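Local coordinates for protein putative dehydratase (Salmonella enterica subsp. enterica serovar Enteritidis, PDB 3TW9) that dehydrates D-gluconate to 2-dehydro-3-deoxy-D-gluconate with low activity, using one magnesium ion per subunit in an enolase-superfamily barrel, at residues P148-D157 with Y173-M182. Numbering follows the deposited sequence.
Sequences PLYCHTDGGD and YQYVRCQMGM
Cys151 pushes its sulfur into the middle of the Tyr173 ring face, with SG 3.5 Å from the ring centroid, while its CB sits over the CE1 and CZ side of the same ring. Beside this sulfur-aromatic contact, Leu149 CB packs near Tyr173 CE1, and the CG1 branch of Val176 touches both Cys151 SG and Thr153 CG2. Cys151 and Thr153 also meet helix 158-171, the crossover of a beta-alpha-beta unit of the barrel that joins the parallel strands 147-152 and 175-177. A nearly straight bond from Arg177 N to Cys151 O (2.9 Å) ties the strands together. On the other face, Tyr150 sets its ring edge against Arg177 CB. The arginine side chain runs out extended as far as CD and turns at chi3 (90°), which lays the guanidinium flat on the His152 ring, planes 8° apart; Gln179 CD lies over the rim of the opposite face. Farther along, Met182 N bonds to Gly155 O, and the bent Met182 side chain curls CG and CE around that carbonyl. His152, a probable substrate ligand, also bonds through NE2 to Glu377, a substrate-binding residue. Stacking and this bond together should restrict the imidazole's tilt and rotation beside the substrate site.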
loop_
_atom_site.group_PDB
_atom_site.type_symbol
_atom_site.label_atom_id
_atom_site.label_comp_id
_atom_site.label_asym_id
_atom_site.label_seq_id
_atom_site.Cartn_x
_atom_site.Cartn_y
_atom_site.Cartn_z
ATOM N N PRO C 148 17.770 3.937 -11.900
ATOM C CA PRO C 148 18.559 5.152 -12.075
ATOM C C PRO C 148 19.015 5.737 -10.754
ATOM O O PRO C 148 18.288 5.711 -9.752
ATOM C CB PRO C 148 17.622 6.114 -12.819
ATOM C CG PRO C 148 16.296 5.493 -12.797
ATOM C CD PRO C 148 16.453 4.027 -12.554
ATOM N N LEU C 149 20.247 6.210 -10.771
ATOM C CA LEU C 149 20.908 6.689 -9.592
ATOM C C LEU C 149 21.250 8.158 -9.724
ATOM O O LEU C 149 21.340 8.708 -10.836
ATOM C CB LEU C 149 22.213 5.907 -9.392
ATOM C CG LEU C 149 22.177 4.394 -9.401
ATOM C CD1 LEU C 149 23.595 3.910 -9.410
ATOM C CD2 LEU C 149 21.360 3.795 -8.212
ATOM N N TYR C 150 21.391 8.818 -8.575
ATOM C CA TYR C 150 22.168 10.040 -8.488
ATOM C C TYR C 150 23.278 9.870 -7.460
ATOM O O TYR C 150 23.186 9.044 -6.551
ATOM C CB TYR C 150 21.335 11.320 -8.227
ATOM C CG TYR C 150 20.819 11.619 -6.818
ATOM C CD1 TYR C 150 21.515 12.478 -5.960
ATOM C CD2 TYR C 150 19.575 11.126 -6.401
ATOM C CE1 TYR C 150 21.014 12.799 -4.692
ATOM C CE2 TYR C 150 19.064 11.447 -5.119
ATOM C CZ TYR C 150 19.785 12.290 -4.294
ATOM O OH TYR C 150 19.286 12.636 -3.052
ATOM N N CYS C 151 24.335 10.644 -7.649
ATOM C CA CYS C 151 25.452 10.651 -6.716
ATOM C C CYS C 151 25.751 12.080 -6.333
ATOM O O CYS C 151 25.301 13.039 -6.984
ATOM C CB CYS C 151 26.678 10.037 -7.388
ATOM S SG CYS C 151 27.138 10.981 -8.842
ATOM N N HIS C 152 26.562 12.206 -5.299
ATOM C CA HIS C 152 27.003 13.475 -4.760
ATOM C C HIS C 152 28.280 13.912 -5.472
ATOM O O HIS C 152 29.022 13.067 -5.970
ATOM C CB HIS C 152 27.299 13.291 -3.275
ATOM C CG HIS C 152 26.100 12.928 -2.449
ATOM N ND1 HIS C 152 26.141 12.892 -1.070
ATOM C CD2 HIS C 152 24.827 12.617 -2.794
ATOM C CE1 HIS C 152 24.954 12.545 -0.604
ATOM N NE2 HIS C 152 24.142 12.362 -1.629
ATOM N N THR C 153 28.514 15.220 -5.523
ATOM C CA THR C 153 29.691 15.778 -6.187
ATOM C C THR C 153 30.505 16.663 -5.247
ATOM O O THR C 153 31.006 17.710 -5.666
ATOM C CB THR C 153 29.311 16.565 -7.484
ATOM O OG1 THR C 153 28.483 17.692 -7.161
ATOM C CG2 THR C 153 28.591 15.678 -8.503
ATOM N N ASP C 154 30.629 16.224 -3.986
ATOM C CA ASP C 154 31.219 17.011 -2.893
ATOM C C ASP C 154 32.597 17.553 -3.254
ATOM O O ASP C 154 33.487 16.789 -3.619
ATOM C CB ASP C 154 31.327 16.157 -1.619
ATOM C CG ASP C 154 29.997 16.004 -0.894
ATOM O OD1 ASP C 154 30.005 15.702 0.314
ATOM O OD2 ASP C 154 28.936 16.188 -1.517
ATOM N N GLY C 155 32.752 18.872 -3.174
ATOM C CA GLY C 155 34.026 19.533 -3.503
ATOM C C GLY C 155 34.336 20.709 -2.598
ATOM O O GLY C 155 33.433 21.277 -1.977
ATOM N N GLY C 156 35.620 21.065 -2.519
ATOM C CA GLY C 156 36.092 22.147 -1.648
ATOM C C GLY C 156 35.755 23.548 -2.131
ATOM O O GLY C 156 35.654 24.473 -1.319
ATOM N N ASP C 157 35.576 23.703 -3.444
ATOM C CA ASP C 157 35.233 24.989 -4.061
ATOM C C ASP C 157 34.455 24.769 -5.366
ATOM O O ASP C 157 34.241 23.620 -5.759
ATOM C CB ASP C 157 36.501 25.817 -4.309
ATOM C CG ASP C 157 37.363 25.247 -5.415
ATOM O OD1 ASP C 157 37.739 24.060 -5.332
ATOM O OD2 ASP C 157 37.667 25.989 -6.369
ATOM N N TYR C 173 26.545 8.840 -14.861
ATOM C CA TYR C 173 25.473 9.442 -14.038
ATOM C C TYR C 173 24.708 10.467 -14.856
ATOM O O TYR C 173 25.301 11.336 -15.533
ATOM C CB TYR C 173 26.044 10.051 -12.762
ATOM C CG TYR C 173 26.374 9.016 -11.717
ATOM C CD1 TYR C 173 25.379 8.526 -10.865
ATOM C CD2 TYR C 173 27.679 8.500 -11.584
ATOM C CE1 TYR C 173 25.673 7.577 -9.877
ATOM C CE2 TYR C 173 27.976 7.546 -10.608
ATOM C CZ TYR C 173 26.969 7.086 -9.764
ATOM O OH TYR C 173 27.252 6.143 -8.810
ATOM N N GLN C 174 23.382 10.357 -14.802
ATOM C CA GLN C 174 22.488 11.235 -15.547
ATOM C C GLN C 174 21.745 12.183 -14.606
ATOM O O GLN C 174 20.925 12.984 -15.043
ATOM C CB GLN C 174 21.520 10.395 -16.374
ATOM C CG GLN C 174 22.272 9.588 -17.425
ATOM C CD GLN C 174 21.358 8.974 -18.447
ATOM O OE1 GLN C 174 21.173 9.536 -19.529
ATOM N NE2 GLN C 174 20.737 7.861 -18.100
ATOM N N TYR C 175 22.081 12.071 -13.324
ATOM C CA TYR C 175 21.463 12.856 -12.251
ATOM C C TYR C 175 22.556 13.086 -11.210
ATOM O O TYR C 175 23.213 12.136 -10.797
ATOM C CB TYR C 175 20.339 12.076 -11.556
ATOM C CG TYR C 175 19.224 11.490 -12.396
ATOM C CD1 TYR C 175 17.932 12.045 -12.367
ATOM C CD2 TYR C 175 19.430 10.327 -13.143
ATOM C CE1 TYR C 175 16.898 11.478 -13.139
ATOM C CE2 TYR C 175 18.437 9.761 -13.892
ATOM C CZ TYR C 175 17.177 10.329 -13.890
ATOM O OH TYR C 175 16.221 9.706 -14.643
ATOM N N VAL C 176 22.746 14.327 -10.766
ATOM C CA VAL C 176 23.796 14.640 -9.768
ATOM C C VAL C 176 23.322 15.633 -8.733
ATOM O O VAL C 176 22.620 16.566 -9.069
ATOM C CB VAL C 176 25.086 15.270 -10.405
ATOM C CG1 VAL C 176 25.933 14.193 -11.086
ATOM C CG2 VAL C 176 24.728 16.364 -11.398
ATOM N N ARG C 177 23.750 15.437 -7.490
ATOM C CA ARG C 177 23.545 16.450 -6.460
ATOM C C ARG C 177 24.647 17.476 -6.554
ATOM O O ARG C 177 25.820 17.099 -6.601
ATOM C CB ARG C 177 23.603 15.822 -5.085
ATOM C CG ARG C 177 23.237 16.836 -3.974
ATOM C CD ARG C 177 23.279 16.194 -2.612
ATOM N NE ARG C 177 24.610 16.303 -2.022
ATOM C CZ ARG C 177 24.862 16.196 -0.723
ATOM N NH1 ARG C 177 23.864 15.960 0.129
ATOM N NH2 ARG C 177 26.110 16.322 -0.278
ATOM N N CYS C 178 24.261 18.753 -6.561
ATOM C CA CYS C 178 25.187 19.879 -6.696
ATOM C C CYS C 178 25.029 20.805 -5.516
ATOM O O CYS C 178 23.933 21.325 -5.267
ATOM C CB CYS C 178 24.898 20.675 -7.966
ATOM S SG CYS C 178 24.827 19.650 -9.439
ATOM N N GLN C 179 26.124 20.989 -4.787
ATOM C CA GLN C 179 26.171 21.882 -3.629
ATOM C C GLN C 179 27.290 22.919 -3.802
ATOM O O GLN C 179 28.168 22.773 -4.673
ATOM C CB GLN C 179 26.377 21.086 -2.328
ATOM C CG GLN C 179 25.401 19.885 -2.075
ATOM C CD GLN C 179 23.942 20.289 -1.818
ATOM O OE1 GLN C 179 23.037 19.729 -2.423
ATOM N NE2 GLN C 179 23.721 21.245 -0.925
ATOM N N MET C 180 27.258 23.961 -2.967
ATOM C CA MET C 180 28.329 24.970 -2.909
ATOM C C MET C 180 29.613 24.267 -2.493
ATOM O O MET C 180 29.569 23.167 -1.934
ATOM C CB MET C 180 28.012 26.038 -1.847
ATOM C CG MET C 180 26.760 26.898 -2.089
ATOM S SD MET C 180 26.793 27.951 -3.549
ATOM C CE MET C 180 28.248 28.959 -3.253
ATOM N N GLY C 181 30.756 24.904 -2.744
ATOM C CA GLY C 181 32.024 24.403 -2.208
ATOM C C GLY C 181 31.987 24.386 -0.688
ATOM O O GLY C 181 31.397 25.273 -0.068
ATOM N N MET C 182 32.605 23.368 -0.095
ATOM C CA MET C 182 32.582 23.158 1.358
ATOM C C MET C 182 33.502 24.131 2.096
ATOM O O MET C 182 34.542 24.536 1.572
ATOM C CB MET C 182 32.971 21.710 1.686
ATOM C CG MET C 182 32.119 20.651 0.969
ATOM S SD MET C 182 32.610 18.935 1.267
ATOM C CE MET C 182 34.214 18.825 0.459
HETATM O O HOH W 1 22.171 8.344 -13.360
HETATM O O HOH W 2 30.081 20.434 -2.656
#